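Local coordinates for starch synthase I (Hordeum vulgare, PDB 4HLN), which belongs to the starch synthases, glycosyltransferases built from two Rossmann-like domains, and carries a bound glycan in this structure, at residues S295-H300 with G350-A355. Sequence-based numbering, arbitrary orientation.
Sequences STLVIH and GAVVTA
Leu-297 fills the gap between strand and helix, its isobutyl group reaching the flank of the last helical turn. With CG anti to the backbone N (chi1 171°), the branch swings toward the helix: CD2 makes the closer contacts, to CB of Ala-351 and CG2 of Val-352, each at 3.8 Å, while CD1 lies 4.1 Å from CB of Ala-351. Alanine suits the helical position because its lone methyl lets the forked end of leucine settle close to the backbone. CB of Leu-297 packs on CB of Ala-355 at 3.9 Å, so one leucine bridges the last helical turn and the first residue beyond it. Ile-299, on the same strand face, adds a lighter touch, its CD1 4.4 Å from CG2 of Val-352. At the other end, OG of Ser-295 comes within 3.7 Å of CA of Ala-355, a small side chain fitted where the backbones draw together.

The helix end is closed by Ala-351 O, which accepts from N of both Thr-354 and Ala-355. Thr-354 OG1 also donates to Gly-350 O (2.8 Å, C=O...donor angle 134°), tilted out of the carbonyl plane, giving this buried threonine's hydroxyl a partner beside Pro-277 and Val-278. Arg-385 NH1 bonds to the carbonyls of Val-352 and Ala-355. Backbone bonds from Ser-295 to Asp-356 and Arg-357, and from Leu-297 to Arg-357, join the strand to the start of strand 357-360; Asp-356 OD2 also takes the Ser-295 N-H. The segment axes approach to 8.7 Å at 138°, roughly antiparallel, as expected of the helix in a beta-alpha-beta connection between parallel neighbours 294-299 and 357-360 of a Rossmann-like domain.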
ATOM      1  N   SER A 295      14.792  -9.053   8.360  1.00 38.05           N
ATOM      2  CA  SER A 295      14.032  -8.717   7.156  1.00 36.15           C
ATOM      3  C   SER A 295      12.546  -8.516   7.407  1.00 39.65           C
ATOM      4  O   SER A 295      11.940  -9.160   8.265  1.00 45.39           O
ATOM      5  CB  SER A 295      14.233  -9.767   6.067  1.00 40.44           C
ATOM      6  OG  SER A 295      13.797 -11.034   6.513  1.00 52.24           O
ATOM      7  N   THR A 296      11.967  -7.610   6.630  1.00 35.53           N
ATOM      8  CA  THR A 296      10.552  -7.317   6.708  1.00 36.66           C
ATOM      9  C   THR A 296       9.908  -7.549   5.359  1.00 40.70           C
ATOM     10  O   THR A 296      10.316  -6.985   4.347  1.00 45.54           O
ATOM     11  CB  THR A 296      10.316  -5.864   7.120  1.00 50.59           C
ATOM     12  OG1 THR A 296      10.929  -5.638   8.395  1.00 52.17           O
ATOM     13  CG2 THR A 296       8.795  -5.540   7.178  1.00 28.24           C
ATOM     14  N   LEU A 297       8.893  -8.391   5.348  1.00 38.21           N
ATOM     15  CA  LEU A 297       8.168  -8.639   4.130  1.00 37.25           C
ATOM     16  C   LEU A 297       7.025  -7.629   4.037  1.00 38.70           C
ATOM     17  O   LEU A 297       6.231  -7.495   4.969  1.00 40.83           O
ATOM     18  CB  LEU A 297       7.659 -10.082   4.111  1.00 34.71           C
ATOM     19  CG  LEU A 297       6.697 -10.412   2.974  1.00 40.41           C
ATOM     20  CD1 LEU A 297       7.381 -10.244   1.608  1.00 30.46           C
ATOM     21  CD2 LEU A 297       6.161 -11.821   3.174  1.00 40.61           C
ATOM     22  N   VAL A 298       6.978  -6.896   2.925  1.00 35.11           N
ATOM     23  CA  VAL A 298       5.876  -5.988   2.631  1.00 31.95           C
ATOM     24  C   VAL A 298       5.005  -6.579   1.533  1.00 41.65           C
ATOM     25  O   VAL A 298       5.479  -6.871   0.427  1.00 44.89           O
ATOM     26  CB  VAL A 298       6.346  -4.614   2.132  1.00 30.68           C
ATOM     27  CG1 VAL A 298       5.125  -3.764   1.810  1.00 22.53           C
ATOM     28  CG2 VAL A 298       7.244  -3.926   3.151  1.00 22.15           C
ATOM     29  N   ILE A 299       3.724  -6.741   1.845  1.00 32.59           N
ATOM     30  CA  ILE A 299       2.801  -7.405   0.952  1.00 33.12           C
ATOM     31  C   ILE A 299       1.741  -6.423   0.495  1.00 39.09           C
ATOM     32  O   ILE A 299       0.847  -6.057   1.267  1.00 36.55           O
ATOM     33  CB  ILE A 299       2.088  -8.560   1.663  1.00 42.26           C
ATOM     34  CG1 ILE A 299       3.090  -9.565   2.212  1.00 44.69           C
ATOM     35  CG2 ILE A 299       1.129  -9.256   0.726  1.00 33.29           C
ATOM     36  CD1 ILE A 299       2.429 -10.808   2.771  1.00 37.53           C
ATOM     37  N   HIS A 300       1.839  -6.000  -0.759  1.00 38.23           N
ATOM     38  CA  HIS A 300       0.853  -5.093  -1.322  1.00 41.21           C
ATOM     39  C   HIS A 300      -0.329  -5.859  -1.936  1.00 49.32           C
ATOM     40  O   HIS A 300      -1.441  -5.349  -1.995  1.00 58.75           O
ATOM     41  CB  HIS A 300       1.507  -4.163  -2.341  1.00 47.13           C
ATOM     42  CG  HIS A 300       2.618  -3.339  -1.774  1.00 54.71           C
ATOM     43  ND1 HIS A 300       3.949  -3.640  -1.983  1.00 64.79           N
ATOM     44  CD2 HIS A 300       2.599  -2.238  -0.984  1.00 49.19           C
ATOM     45  CE1 HIS A 300       4.701  -2.754  -1.355  1.00 61.40           C
ATOM     46  NE2 HIS A 300       3.907  -1.891  -0.745  1.00 56.08           N
ATOM     47  N   GLY A 350       7.368 -18.589   0.829  1.00 33.90           N
ATOM     48  CA  GLY A 350       8.719 -18.767   1.329  1.00 40.27           C
ATOM     49  C   GLY A 350       9.173 -17.641   2.237  1.00 43.67           C
ATOM     50  O   GLY A 350       9.797 -17.878   3.276  1.00 46.09           O
ATOM     51  N   ALA A 351       8.846 -16.414   1.847  1.00 38.26           N
ATOM     52  CA  ALA A 351       9.141 -15.247   2.667  1.00 34.34           C
ATOM     53  C   ALA A 351       8.272 -15.199   3.913  1.00 41.35           C
ATOM     54  O   ALA A 351       8.739 -14.816   4.972  1.00 44.09           O
ATOM     55  CB  ALA A 351       8.947 -13.978   1.868  1.00 28.89           C
ATOM     56  N   VAL A 352       7.001 -15.566   3.787  1.00 39.75           N
ATOM     57  CA  VAL A 352       6.096 -15.496   4.928  1.00 38.65           C
ATOM     58  C   VAL A 352       6.627 -16.417   6.001  1.00 43.56           C
ATOM     59  O   VAL A 352       6.544 -16.146   7.205  1.00 44.13           O
ATOM     60  CB  VAL A 352       4.679 -15.931   4.546  1.00 41.62           C
ATOM     61  CG1 VAL A 352       3.953 -16.453   5.759  1.00 43.03           C
ATOM     62  CG2 VAL A 352       3.923 -14.779   3.919  1.00 33.23           C
ATOM     63  N   VAL A 353       7.210 -17.508   5.538  1.00 38.97           N
ATOM     64  CA  VAL A 353       7.744 -18.505   6.427  1.00 39.57           C
ATOM     65  C   VAL A 353       9.062 -18.085   7.097  1.00 40.09           C
ATOM     66  O   VAL A 353       9.318 -18.498   8.207  1.00 46.03           O
ATOM     67  CB  VAL A 353       7.870 -19.848   5.688  1.00 43.39           C
ATOM     68  CG1 VAL A 353       9.056 -20.646   6.186  1.00 45.05           C
ATOM     69  CG2 VAL A 353       6.577 -20.626   5.824  1.00 42.83           C
ATOM     70  N   THR A 354       9.865 -17.243   6.445  1.00 43.01           N
ATOM     71  CA  THR A 354      11.221 -16.927   6.923  1.00 42.06           C
ATOM     72  C   THR A 354      11.493 -15.469   7.318  1.00 41.71           C
ATOM     73  O   THR A 354      12.511 -15.174   7.930  1.00 46.84           O
ATOM     74  CB  THR A 354      12.274 -17.291   5.865  1.00 44.41           C
ATOM     75  OG1 THR A 354      11.958 -16.625   4.628  1.00 45.26           O
ATOM     76  CG2 THR A 354      12.304 -18.788   5.650  1.00 37.10           C
ATOM     77  N   ALA A 355      10.614 -14.553   6.947  1.00 48.08           N
ATOM     78  CA  ALA A 355      10.844 -13.146   7.250  1.00 43.16           C
ATOM     79  C   ALA A 355      10.769 -12.959   8.743  1.00 42.27           C
ATOM     80  O   ALA A 355      10.270 -13.824   9.448  1.00 48.54           O
ATOM     81  CB  ALA A 355       9.805 -12.275   6.568  1.00 28.18           C
TER